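Local coordinates for protein 6'''-hydroxyparomomycin C oxidase (Microbacterium trichothecenolyticum, PDB 7DVE) that uses FAD to oxidise the C3 hydroxyl of the sugar in C-glycosides such as isoorientin and mangiferin, passing the electrons to oxygen to give hydrogen peroxide, at residues Y104-E109 with Q399-L404; P135-R140 with F335-P340; E152-G157 with G493-V498; G162-A167 with L200-R205; L371-D376 with A410-A415. All blocks are in the same frame, centred on the assembly; numbering follows the deposited sequence.

Contact 1 (Y104-E109 with Q399-L404)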
# COMPACT_ATOMS: atom_id res chain seq x y z
N TYR A 104 -16.25 11.84 -3.92
CA TYR A 104 -14.81 11.97 -4.04
C TYR A 104 -14.35 13.43 -4.10
O TYR A 104 -13.14 13.68 -4.02
CB TYR A 104 -14.34 11.19 -5.28
CG TYR A 104 -15.05 11.55 -6.57
CD1 TYR A 104 -14.67 12.66 -7.28
CD2 TYR A 104 -16.10 10.78 -7.06
CE1 TYR A 104 -15.29 13.01 -8.46
CE2 TYR A 104 -16.75 11.13 -8.24
CZ TYR A 104 -16.33 12.26 -8.93
OH TYR A 104 -16.92 12.66 -10.11
N GLN A 105 -15.27 14.39 -4.22
CA GLN A 105 -14.89 15.79 -4.35
C GLN A 105 -16.05 16.65 -3.89
O GLN A 105 -17.21 16.41 -4.27
CB GLN A 105 -14.50 16.15 -5.78
CG GLN A 105 -14.38 17.65 -5.99
CD GLN A 105 -14.30 18.06 -7.45
OE1 GLN A 105 -13.61 17.43 -8.27
NE2 GLN A 105 -15.00 19.14 -7.78
N ALA A 106 -15.75 17.66 -3.07
CA ALA A 106 -16.71 18.62 -2.57
C ALA A 106 -16.64 19.88 -3.42
O ALA A 106 -15.66 20.12 -4.12
CB ALA A 106 -16.43 18.94 -1.10
N ASP A 107 -17.71 20.69 -3.34
CA ASP A 107 -17.81 21.95 -4.06
C ASP A 107 -16.56 22.80 -3.88
O ASP A 107 -16.23 23.20 -2.75
CB ASP A 107 -19.03 22.76 -3.56
CG ASP A 107 -20.36 22.06 -3.79
OD1 ASP A 107 -20.35 20.97 -4.39
OD2 ASP A 107 -21.42 22.62 -3.37
N GLY A 108 -15.92 23.15 -4.99
CA GLY A 108 -14.84 24.10 -4.93
C GLY A 108 -13.51 23.53 -4.48
O GLY A 108 -12.56 24.29 -4.31
N GLU A 109 -13.42 22.21 -4.30
CA GLU A 109 -12.23 21.53 -3.80
C GLU A 109 -11.61 20.68 -4.89
O GLU A 109 -12.27 20.28 -5.85
CB GLU A 109 -12.60 20.64 -2.60
CG GLU A 109 -13.11 21.46 -1.41
CD GLU A 109 -13.28 20.64 -0.15
OE1 GLU A 109 -12.95 19.44 -0.18
OE2 GLU A 109 -13.72 21.21 0.89
N GLN A 399 -17.42 11.01 2.13
CA GLN A 399 -17.24 12.28 1.45
C GLN A 399 -15.79 12.66 1.66
O GLN A 399 -15.28 12.60 2.78
CB GLN A 399 -18.19 13.36 1.99
CG GLN A 399 -17.88 14.74 1.44
CD GLN A 399 -18.15 14.83 -0.06
OE1 GLN A 399 -19.18 14.33 -0.53
NE2 GLN A 399 -17.22 15.44 -0.81
N LEU A 400 -15.10 12.98 0.57
CA LEU A 400 -13.68 13.29 0.60
C LEU A 400 -13.51 14.80 0.52
O LEU A 400 -14.09 15.45 -0.36
CB LEU A 400 -12.95 12.60 -0.56
CG LEU A 400 -12.73 11.07 -0.49
CD1 LEU A 400 -11.75 10.60 -1.57
CD2 LEU A 400 -12.28 10.62 0.89
N HIS A 401 -12.73 15.36 1.45
CA HIS A 401 -12.40 16.78 1.47
C HIS A 401 -10.90 16.91 1.22
O HIS A 401 -10.10 16.38 2.00
CB HIS A 401 -12.78 17.42 2.80
CG HIS A 401 -14.26 17.48 3.07
ND1 HIS A 401 -15.03 18.55 2.67
CD2 HIS A 401 -15.08 16.65 3.75
CE1 HIS A 401 -16.28 18.36 3.06
NE2 HIS A 401 -16.34 17.21 3.72
N TYR A 402 -10.53 17.64 0.18
CA TYR A 402 -9.13 17.64 -0.22
C TYR A 402 -8.82 18.89 -1.02
O TYR A 402 -9.46 19.15 -2.05
CB TYR A 402 -8.80 16.40 -1.02
CG TYR A 402 -7.35 16.02 -1.00
CD1 TYR A 402 -6.78 15.40 0.12
CD2 TYR A 402 -6.54 16.26 -2.11
CE1 TYR A 402 -5.45 15.04 0.13
CE2 TYR A 402 -5.21 15.91 -2.10
CZ TYR A 402 -4.67 15.29 -0.99
OH TYR A 402 -3.34 14.93 -1.00
N THR A 403 -7.83 19.64 -0.57
CA THR A 403 -7.42 20.88 -1.21
C THR A 403 -5.91 20.88 -1.36
O THR A 403 -5.18 20.43 -0.47
CB THR A 403 -7.92 22.11 -0.40
OG1 THR A 403 -7.52 22.02 0.99
CG2 THR A 403 -9.44 22.22 -0.48
N LEU A 404 -5.45 21.35 -2.52
CA LEU A 404 -4.05 21.64 -2.76
C LEU A 404 -3.75 23.05 -2.27
O LEU A 404 -4.39 24.01 -2.70
CB LEU A 404 -3.75 21.52 -4.25
CG LEU A 404 -3.87 20.12 -4.87
CD1 LEU A 404 -3.15 20.02 -6.21
CD2 LEU A 404 -3.39 19.05 -3.92
O HOH W 1 -13.16 17.34 -1.86
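The carboxylate of Glu109 reaches down onto the backbone at His401 and Tyr402. Its OE1 accepts the Tyr402 N-H at 3.0 Å, a bent bond (145°) that arrives from above the carboxylate plane. OE2 lies at the edge of the His401 ring, in its plane, where ND1 makes a weak bond of 3.5 Å that is long but almost straight. Ring and carboxylate planes are turned 58° from each other. A water fills the corner beside them: it donates to Glu109 OE1 and to Leu400 O (2.6 Å) and accepts from Ala106 N, joining side chain, strand and loop. On the other flank, Gln399 curls back, its chain bent at chi2 (66°), and its NE2 bonds to Leu400 O from above the carbonyl plane while resting 3.6 Å from Ala106 CB.

Further out, a type II turn from Ala106 to Glu109, closed by Glu109 N to Ala106 O at 3.1 Å and with Gly108 at positive phi, places Glu109 so that its side chain can reach the strand. Its CG also touches Thr403 CG2. Tyr402 sends its hydroxyl away to Asp297, and Thr403 OG1 is taken by Gln378. One firm bond, one weak one and a water thus hold the carboxylate across the end of strand 396-401; if His401 is protonated, its charge would probably strengthen the long ND1 link and favour an ionised Glu109.

Contact 2 (P135-R140 with F335-P340)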
# COMPACT_ATOMS: atom_id res chain seq x y z
N PRO A 135 11.80 5.37 4.05
CA PRO A 135 11.66 6.82 4.15
C PRO A 135 13.01 7.46 4.47
O PRO A 135 13.86 6.87 5.14
CB PRO A 135 10.67 7.01 5.31
CG PRO A 135 10.84 5.77 6.15
CD PRO A 135 11.15 4.67 5.17
N ASN A 136 13.19 8.69 3.98
CA ASN A 136 14.41 9.46 4.19
C ASN A 136 14.07 10.83 4.78
O ASN A 136 12.98 11.36 4.57
CB ASN A 136 15.18 9.60 2.87
CG ASN A 136 16.60 10.10 3.06
OD1 ASN A 136 17.18 9.99 4.16
ND2 ASN A 136 17.19 10.62 1.98
N ASP A 137 15.01 11.41 5.51
CA ASP A 137 14.94 12.80 6.01
C ASP A 137 13.58 13.04 6.68
O ASP A 137 13.16 12.22 7.51
CB ASP A 137 15.27 13.74 4.84
CG ASP A 137 16.77 13.78 4.51
OD1 ASP A 137 17.57 13.05 5.16
OD2 ASP A 137 17.16 14.55 3.60
N SER A 138 12.84 14.10 6.34
CA SER A 138 11.61 14.47 7.04
C SER A 138 10.47 13.46 6.86
O SER A 138 9.52 13.50 7.65
CB SER A 138 11.13 15.87 6.61
OG SER A 138 10.71 15.86 5.23
N GLU A 139 10.52 12.56 5.88
CA GLU A 139 9.51 11.50 5.86
C GLU A 139 9.60 10.54 7.05
O GLU A 139 8.67 9.75 7.24
CB GLU A 139 9.59 10.62 4.61
CG GLU A 139 10.08 11.28 3.34
CD GLU A 139 10.24 10.26 2.23
OE1 GLU A 139 11.27 9.55 2.21
OE2 GLU A 139 9.33 10.13 1.39
N ARG A 140 10.70 10.55 7.80
CA ARG A 140 10.93 9.53 8.81
C ARG A 140 10.24 9.91 10.11
O ARG A 140 10.27 11.07 10.52
CB ARG A 140 12.43 9.33 9.05
CG ARG A 140 13.15 8.77 7.82
CD ARG A 140 14.64 8.57 8.06
NE ARG A 140 14.95 7.58 9.07
CZ ARG A 140 15.26 6.31 8.83
NH1 ARG A 140 15.18 5.80 7.61
NH2 ARG A 140 15.68 5.54 9.83
N PHE A 335 14.12 10.47 -2.30
CA PHE A 335 13.72 11.70 -1.63
C PHE A 335 14.85 12.25 -0.74
O PHE A 335 15.50 11.51 0.00
CB PHE A 335 12.48 11.39 -0.78
CG PHE A 335 11.98 12.55 0.05
CD1 PHE A 335 12.59 12.88 1.28
CD2 PHE A 335 10.89 13.31 -0.38
CE1 PHE A 335 12.11 13.94 2.04
CE2 PHE A 335 10.41 14.36 0.39
CZ PHE A 335 11.03 14.69 1.59
N THR A 336 15.05 13.58 -0.80
CA THR A 336 15.81 14.33 0.20
C THR A 336 15.07 15.62 0.53
O THR A 336 14.33 16.16 -0.30
CB THR A 336 17.24 14.68 -0.27
OG1 THR A 336 17.18 15.54 -1.42
CG2 THR A 336 18.05 13.42 -0.60
N ASP A 337 15.28 16.12 1.75
CA ASP A 337 14.63 17.36 2.17
C ASP A 337 14.85 18.47 1.15
O ASP A 337 13.94 19.27 0.87
CB ASP A 337 15.16 17.81 3.54
CG ASP A 337 14.47 17.12 4.69
OD1 ASP A 337 13.55 16.33 4.42
OD2 ASP A 337 14.84 17.34 5.86
N ASP A 338 16.05 18.53 0.57
CA ASP A 338 16.41 19.53 -0.43
C ASP A 338 15.76 19.26 -1.79
O ASP A 338 15.54 20.21 -2.56
CB ASP A 338 17.93 19.55 -0.59
CG ASP A 338 18.67 19.27 0.74
OD1 ASP A 338 18.61 20.10 1.68
OD2 ASP A 338 19.25 18.15 0.86
N MET A 339 15.46 18.00 -2.12
CA MET A 339 14.86 17.60 -3.40
C MET A 339 13.67 16.70 -3.13
O MET A 339 13.74 15.48 -3.34
CB MET A 339 15.88 16.88 -4.29
CG MET A 339 16.89 17.73 -5.04
SD MET A 339 16.10 19.02 -5.98
CE MET A 339 15.56 18.05 -7.40
N PRO A 340 12.54 17.26 -2.68
CA PRO A 340 11.54 16.45 -1.96
C PRO A 340 10.56 15.70 -2.87
O PRO A 340 9.34 15.83 -2.76
CB PRO A 340 10.84 17.51 -1.08
CG PRO A 340 10.95 18.77 -1.85
CD PRO A 340 12.24 18.70 -2.63
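Glu139 lies flat over one face of the Phe335 ring, carboxylate and ring planes 12° apart and the two side chains overlapping head to tail. Its CG makes a CH-pi contact, 3.7 Å from the ring centroid. Phe335 presents that face because its CG stands anti to the backbone N (chi1 177°), while Asp137 CB and Ser138 OG come to the ring edge. The carboxylate is fixed as well: OE1 takes the Asn136 N-H at 2.7 Å, on its anti side, and OE2 accepts from the backbone of Ala486 and Cys487. With an alanine here, Phe335 would probably lose the group stacked on that face, and the three N-H groups their acceptor.

Beside the stack, Asn136 ND2 donates to Phe335 O at 2.8 Å, nearly along the C=O axis. Each aspartate accepts from the other segment: Asp137 OD2 receives Asp337 N through its anti lone pair, almost straight at 176°, and Asp337 OD1 is gripped by Ser138 N and OG from opposite faces of its plane. The contact joins the loop before helix 142-145 to the type I turn between strands 330-333 and 341-347, with helix 149-161 against Pro135 and helix 406-424 against Met339 and Pro340.

Contact 3 (E152-G157 with G493-V498)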
# COMPACT_ATOMS: atom_id res chain seq x y z
N GLU A 152 15.28 -1.07 12.76
CA GLU A 152 14.97 -2.48 13.03
C GLU A 152 13.57 -2.85 12.52
O GLU A 152 13.39 -3.94 11.95
CB GLU A 152 15.11 -2.76 14.53
CG GLU A 152 14.44 -4.05 14.98
CD GLU A 152 14.38 -4.19 16.49
OE1 GLU A 152 15.41 -4.53 17.09
OE2 GLU A 152 13.30 -3.96 17.08
N LEU A 153 12.58 -1.96 12.66
CA LEU A 153 11.26 -2.27 12.12
C LEU A 153 11.27 -2.34 10.60
O LEU A 153 10.60 -3.20 10.00
CB LEU A 153 10.23 -1.24 12.59
CG LEU A 153 10.01 -1.22 14.10
CD1 LEU A 153 8.93 -0.20 14.46
CD2 LEU A 153 9.67 -2.62 14.60
N LEU A 154 12.00 -1.44 9.94
CA LEU A 154 12.04 -1.50 8.48
C LEU A 154 12.76 -2.76 8.00
O LEU A 154 12.34 -3.38 7.01
CB LEU A 154 12.71 -0.24 7.92
CG LEU A 154 12.01 1.09 8.18
CD1 LEU A 154 13.03 2.20 8.11
CD2 LEU A 154 10.87 1.35 7.16
N SER A 155 13.84 -3.17 8.69
CA SER A 155 14.47 -4.45 8.37
C SER A 155 13.49 -5.61 8.52
O SER A 155 13.40 -6.47 7.63
CB SER A 155 15.69 -4.69 9.27
OG SER A 155 16.73 -3.79 8.95
N GLU A 156 12.72 -5.62 9.61
CA GLU A 156 11.72 -6.67 9.77
C GLU A 156 10.66 -6.64 8.66
O GLU A 156 10.24 -7.69 8.17
CB GLU A 156 11.08 -6.55 11.15
CG GLU A 156 11.91 -7.25 12.20
CD GLU A 156 11.89 -8.75 12.05
OE1 GLU A 156 12.73 -9.32 11.30
OE2 GLU A 156 11.01 -9.37 12.70
N GLY A 157 10.24 -5.45 8.23
CA GLY A 157 9.27 -5.38 7.14
C GLY A 157 9.84 -5.87 5.82
O GLY A 157 9.14 -6.53 5.03
N GLY A 493 4.21 1.16 6.46
CA GLY A 493 3.02 0.64 7.13
C GLY A 493 3.23 -0.73 7.73
O GLY A 493 2.84 -0.99 8.87
N VAL A 494 3.89 -1.63 6.98
CA VAL A 494 4.21 -2.96 7.50
C VAL A 494 5.15 -2.88 8.71
O VAL A 494 4.97 -3.59 9.70
CB VAL A 494 4.77 -3.85 6.37
CG1 VAL A 494 5.54 -5.07 6.92
CG2 VAL A 494 3.63 -4.30 5.44
N ALA A 495 6.16 -1.99 8.67
CA ALA A 495 7.06 -1.81 9.81
C ALA A 495 6.31 -1.39 11.08
O ALA A 495 6.54 -1.92 12.19
CB ALA A 495 8.13 -0.78 9.46
N LEU A 496 5.39 -0.41 10.94
CA LEU A 496 4.60 -0.01 12.11
C LEU A 496 3.71 -1.15 12.57
O LEU A 496 3.55 -1.38 13.78
CB LEU A 496 3.80 1.25 11.80
CG LEU A 496 4.62 2.38 11.19
CD1 LEU A 496 3.72 3.51 10.74
CD2 LEU A 496 5.64 2.87 12.21
N ALA A 497 3.19 -1.94 11.62
CA ALA A 497 2.44 -3.14 11.98
C ALA A 497 3.30 -4.12 12.78
O ALA A 497 2.80 -4.79 13.70
CB ALA A 497 1.88 -3.82 10.72
N VAL A 498 4.59 -4.22 12.43
CA VAL A 498 5.50 -5.09 13.17
C VAL A 498 5.57 -4.67 14.63
O VAL A 498 5.49 -5.51 15.55
CB VAL A 498 6.91 -5.06 12.54
CG1 VAL A 498 7.86 -5.83 13.40
CG2 VAL A 498 6.88 -5.58 11.09
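Leu153 lies against Ala495 and Val498 of the other helix. Its CB meets Ala495 twice, at the methyl CB (3.8 Å) and at the carbonyl O; CG stays near that same oxygen. The tip then forks: CD1 rests 3.7 Å from Ala495 O, and CD2 goes on to Val498 CG1 at 3.9 Å. With CG anti to its own carbonyl carbon (chi1 -64°), the chain lies alongside and antiparallel to the side chain of Val498.

Ala495 is the small residue that lets the helices come together. Its CB points at the Leu153 backbone, 3.5 Å from Leu153 O, and Leu154 CD2 approaches the same methyl although the side chain starts off the other way. One turn after Leu153, Gly157 does the equivalent for the first helix: lacking a side chain, it lets Val494 CG1 come within 3.7 Å of its CA. Glu156 contributes its CB to Val498 CG1, while its carboxylate turns to Arg159.

No hydrogen bond spans the interface, which is apolar and buried. The segment axes pass 7.9 Å apart at a steep 108°, so contact is confined to a short patch around Ala495. Helix 149-161 lies across helix 490-510, whose first residue, Thr490, binds FAD; Val494 and Ala497 also pack on helix 19-31 of the Rossmann-type dinucleotide-binding domain.

Contact 4 (G162-A167 with L200-R205); sequences GVTTDA and LAVHRR
Thr164 and Leu200 form a strand pairing that is unusually brief: their N and O atoms exchange two bonds of 2.8 Å each, after which the chain turns off at an inverse gamma turn centred on Ala201. Next to this antiparallel hydrogen-bonded pair, Val163 CA lies 3.2 Å from Leu200 O in a CA-H...O contact, and Val163 CG2 faces Ala201 CB.

Beyond the turn, side chains fill the angle. Val202 CG1 fits between two methyls, Thr164 CG2 and Ala167 CB, each 3.6 Å away. Thr164 puts OG1 anti to its backbone N (chi1 174°), which swings CG2 over to the valine and lets OG1 accept from Asp166 N in an ST turn. A glycine in its place would probably leave Val202 CG1 short of a neighbour and free the 164-166 turn to open. Farther along, Arg204 NH2 makes a weak, edge-on bond to Ala167 O, its NH1 being held by Glu326.

Gly162, in a Schellman motif, ends helix 149-161 and leads directly into strand 163-164, which joins the margin of the large antiparallel sheet. Strand 196-204 also pairs with 210-212 and 330-333, and Leu200 lies near the FAD-binding Ala131.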
# COMPACT_ATOMS: atom_id res chain seq x y z
N GLY A 162 10.01 -10.06 1.74
CA GLY A 162 11.02 -10.68 0.90
C GLY A 162 11.57 -9.69 -0.09
O GLY A 162 11.62 -9.95 -1.30
N VAL A 163 11.96 -8.52 0.41
CA VAL A 163 12.36 -7.39 -0.43
C VAL A 163 13.77 -7.62 -0.94
O VAL A 163 14.66 -7.96 -0.16
CB VAL A 163 12.28 -6.07 0.35
CG1 VAL A 163 13.18 -5.03 -0.34
CG2 VAL A 163 10.86 -5.60 0.44
N THR A 164 13.99 -7.40 -2.23
CA THR A 164 15.33 -7.55 -2.77
C THR A 164 15.59 -6.47 -3.79
O THR A 164 14.67 -5.97 -4.45
CB THR A 164 15.52 -8.92 -3.43
OG1 THR A 164 16.81 -8.95 -4.06
CG2 THR A 164 14.43 -9.14 -4.48
N THR A 165 16.87 -6.12 -3.94
CA THR A 165 17.31 -5.15 -4.94
C THR A 165 17.89 -5.80 -6.19
O THR A 165 18.10 -5.10 -7.18
CB THR A 165 18.38 -4.21 -4.34
OG1 THR A 165 19.52 -5.00 -3.95
CG2 THR A 165 17.85 -3.46 -3.11
N ASP A 166 18.15 -7.11 -6.17
CA ASP A 166 18.98 -7.77 -7.17
C ASP A 166 18.19 -8.54 -8.22
O ASP A 166 18.80 -9.09 -9.13
CB ASP A 166 19.96 -8.74 -6.49
CG ASP A 166 20.84 -8.05 -5.47
OD1 ASP A 166 21.18 -6.86 -5.68
OD2 ASP A 166 21.20 -8.68 -4.45
N ALA A 167 16.86 -8.55 -8.13
CA ALA A 167 16.04 -9.43 -8.96
C ALA A 167 16.33 -9.28 -10.45
O ALA A 167 16.23 -10.26 -11.21
CB ALA A 167 14.56 -9.17 -8.68
N LEU A 200 12.59 -4.14 -4.01
CA LEU A 200 11.32 -4.60 -4.58
C LEU A 200 10.79 -5.81 -3.83
O LEU A 200 11.54 -6.73 -3.50
CB LEU A 200 11.46 -4.97 -6.07
CG LEU A 200 11.68 -3.89 -7.14
CD1 LEU A 200 12.02 -4.54 -8.50
CD2 LEU A 200 10.44 -2.90 -7.27
N ALA A 201 9.48 -5.84 -3.61
CA ALA A 201 8.82 -6.97 -2.97
C ALA A 201 8.49 -7.96 -4.07
O ALA A 201 7.40 -7.96 -4.64
CB ALA A 201 7.58 -6.52 -2.21
N VAL A 202 9.47 -8.82 -4.39
CA VAL A 202 9.40 -9.68 -5.56
C VAL A 202 10.09 -10.99 -5.21
O VAL A 202 10.97 -11.02 -4.35
CB VAL A 202 10.05 -9.00 -6.79
CG1 VAL A 202 11.58 -9.08 -6.72
CG2 VAL A 202 9.59 -9.64 -8.04
N HIS A 203 9.68 -12.07 -5.88
CA HIS A 203 10.34 -13.37 -5.71
C HIS A 203 10.22 -14.16 -7.00
O HIS A 203 9.44 -13.82 -7.90
CB HIS A 203 9.74 -14.18 -4.55
CG HIS A 203 8.32 -14.59 -4.78
ND1 HIS A 203 7.25 -13.78 -4.46
CD2 HIS A 203 7.79 -15.71 -5.34
CE1 HIS A 203 6.12 -14.39 -4.79
NE2 HIS A 203 6.43 -15.56 -5.33
N ARG A 204 10.99 -15.23 -7.08
CA ARG A 204 10.92 -16.14 -8.21
C ARG A 204 10.01 -17.31 -7.88
O ARG A 204 10.07 -17.88 -6.78
CB ARG A 204 12.31 -16.66 -8.57
CG ARG A 204 13.26 -15.56 -8.98
CD ARG A 204 14.16 -15.95 -10.13
NE ARG A 204 14.87 -14.76 -10.59
CZ ARG A 204 14.78 -14.27 -11.82
NH1 ARG A 204 14.07 -14.87 -12.76
NH2 ARG A 204 15.43 -13.15 -12.11
N ARG A 205 9.17 -17.68 -8.83
CA ARG A 205 8.39 -18.88 -8.67
C ARG A 205 9.32 -20.09 -8.82
O ARG A 205 10.29 -20.05 -9.58
CB ARG A 205 7.26 -18.90 -9.68
CG ARG A 205 6.26 -17.73 -9.50
CD ARG A 205 5.50 -17.43 -10.80
NE ARG A 205 4.96 -18.66 -11.36
CZ ARG A 205 3.91 -19.30 -10.87
NH1 ARG A 205 3.20 -18.79 -9.87
NH2 ARG A 205 3.55 -20.47 -11.40

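Contact 5 (L371-D376 with A410-A415)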
# COMPACT_ATOMS: atom_id res chain seq x y z
N LEU A 371 7.42 10.58 -10.55
CA LEU A 371 7.80 11.36 -9.39
C LEU A 371 6.59 11.59 -8.49
O LEU A 371 5.48 11.82 -8.98
CB LEU A 371 8.43 12.70 -9.78
CG LEU A 371 9.96 12.84 -9.60
CD1 LEU A 371 10.75 11.89 -10.51
CD2 LEU A 371 10.42 14.30 -9.75
N PHE A 372 6.82 11.53 -7.19
CA PHE A 372 5.77 11.63 -6.18
C PHE A 372 6.14 12.74 -5.22
O PHE A 372 7.28 12.80 -4.75
CB PHE A 372 5.61 10.33 -5.38
CG PHE A 372 5.19 9.15 -6.22
CD1 PHE A 372 6.10 8.52 -7.07
CD2 PHE A 372 3.89 8.66 -6.14
CE1 PHE A 372 5.72 7.42 -7.86
CE2 PHE A 372 3.52 7.54 -6.90
CZ PHE A 372 4.44 6.93 -7.77
N CYS A 373 5.15 13.59 -4.93
CA CYS A 373 5.29 14.72 -4.02
C CYS A 373 4.80 14.37 -2.62
O CYS A 373 3.91 13.53 -2.45
CB CYS A 373 4.50 15.91 -4.54
SG CYS A 373 5.12 16.50 -6.08
N ALA A 374 5.39 15.04 -1.63
CA ALA A 374 4.87 15.05 -0.28
C ALA A 374 3.76 16.09 -0.16
O ALA A 374 3.83 17.17 -0.76
CB ALA A 374 5.98 15.35 0.72
N LYS A 375 2.72 15.76 0.61
CA LYS A 375 1.58 16.65 0.76
C LYS A 375 1.84 17.67 1.87
O LYS A 375 2.47 17.36 2.88
CB LYS A 375 0.32 15.85 1.09
CG LYS A 375 -0.98 16.68 1.11
CD LYS A 375 -1.28 17.42 -0.19
CE LYS A 375 -2.68 18.11 -0.17
NZ LYS A 375 -2.81 19.26 0.80
N ASP A 376 1.38 18.90 1.64
CA ASP A 376 1.22 19.87 2.71
C ASP A 376 0.05 19.42 3.57
O ASP A 376 -1.11 19.57 3.18
CB ASP A 376 0.97 21.25 2.11
CG ASP A 376 0.75 22.33 3.17
OD1 ASP A 376 0.54 22.00 4.36
OD2 ASP A 376 0.80 23.52 2.81
N ALA A 410 3.51 24.62 -5.81
CA ALA A 410 4.93 24.91 -5.98
C ALA A 410 5.76 23.62 -6.04
O ALA A 410 6.63 23.47 -6.91
CB ALA A 410 5.40 25.82 -4.83
N THR A 411 5.51 22.67 -5.13
CA THR A 411 6.31 21.44 -5.17
C THR A 411 5.98 20.58 -6.38
O THR A 411 6.86 19.90 -6.92
CB THR A 411 6.16 20.63 -3.88
OG1 THR A 411 7.18 19.62 -3.85
CG2 THR A 411 4.84 19.90 -3.82
N ILE A 412 4.73 20.61 -6.85
CA ILE A 412 4.36 19.88 -8.05
C ILE A 412 5.08 20.46 -9.28
O ILE A 412 5.58 19.71 -10.13
CB ILE A 412 2.82 19.89 -8.21
CG1 ILE A 412 2.19 18.99 -7.13
CG2 ILE A 412 2.40 19.48 -9.63
CD1 ILE A 412 0.69 19.02 -7.12
N ASP A 413 5.15 21.79 -9.38
CA ASP A 413 5.89 22.40 -10.48
C ASP A 413 7.36 22.00 -10.46
O ASP A 413 7.95 21.67 -11.51
CB ASP A 413 5.73 23.92 -10.41
CG ASP A 413 4.33 24.38 -10.83
OD1 ASP A 413 3.54 23.53 -11.30
OD2 ASP A 413 4.00 25.58 -10.69
N ARG A 414 7.97 21.99 -9.27
CA ARG A 414 9.32 21.46 -9.14
C ARG A 414 9.39 20.03 -9.67
O ARG A 414 10.28 19.69 -10.48
CB ARG A 414 9.77 21.53 -7.67
CG ARG A 414 10.10 22.93 -7.18
CD ARG A 414 10.72 22.93 -5.77
NE ARG A 414 12.06 22.34 -5.74
CZ ARG A 414 12.71 22.01 -4.63
NH1 ARG A 414 12.17 22.17 -3.43
NH2 ARG A 414 13.94 21.52 -4.72
N ALA A 415 8.48 19.17 -9.23
CA ALA A 415 8.53 17.78 -9.68
C ALA A 415 8.45 17.67 -11.20
O ALA A 415 9.11 16.83 -11.81
CB ALA A 415 7.41 16.98 -9.00
O HOH W 2 7.12 17.14 -2.05
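Cys373 pushes its thiol into the surface of helix 410-415. With SG anti to the carbonyl carbon (chi1 -64°), the sulfur sits above one turn of the helix: Ala415 CB is 3.7 Å away, Ile412 CG1 4.0 Å, and the carbonyl O of Thr411 is close by. Its CB meets Thr411 CG2 at 4.1 Å. Leu371, two residues earlier and on the same face of the strand, works on the far side of Ala415. Its chi1 of -107° lies well away from a staggered value, and in this twisted pose CD2 comes to 3.5 Å from Ala415 O and also touches Ala415 CB.

The two branches of Thr411 serve different partners. A water lies 3.1 Å from its OG1 and accepts the N-H of Ala374 at 2.8 Å, a water bridge between the two segments. CG2 turns to the cysteine and lies near Ala374 O. No direct hydrogen bond crosses the contact.

Strand 371-373 and the helical segment run almost antiparallel, 167° between their directions, with axes 8.7 Å apart. Helix 406-424 packs on the large antiparallel sheet: Phe341 of strand 341-347 touches Thr411 and Ala415, and Ile301 of strand 300-307 reaches Cys373 and Ala415. From the other face of the strand, the ring of Phe372 meets that of His444, the probable proton acceptor.

From the N terminus, contact 1 opens first, at 104-109, and closes at 399-404; contact 2 (135-140 to 335-340) nests within that span. Contact 3 opens at 152-157 and closes last, at 493-498, crossing contacts 1 and 2 and enclosing contacts 4 and 5. Contact 4 is a short loop, also inside contacts 1 and 2. Contact 5 begins after contact 2 has closed and crosses contact 1, where Lys375 NZ bonds to Thr403 O. Contact 2 touches contact 5 through Asp338 O and Arg414, and contact 3 through Pro135 on Leu154. Contacts 4 and 5 serve one antiparallel sheet; contact 3 ties the FAD-binding side to helix 149-161.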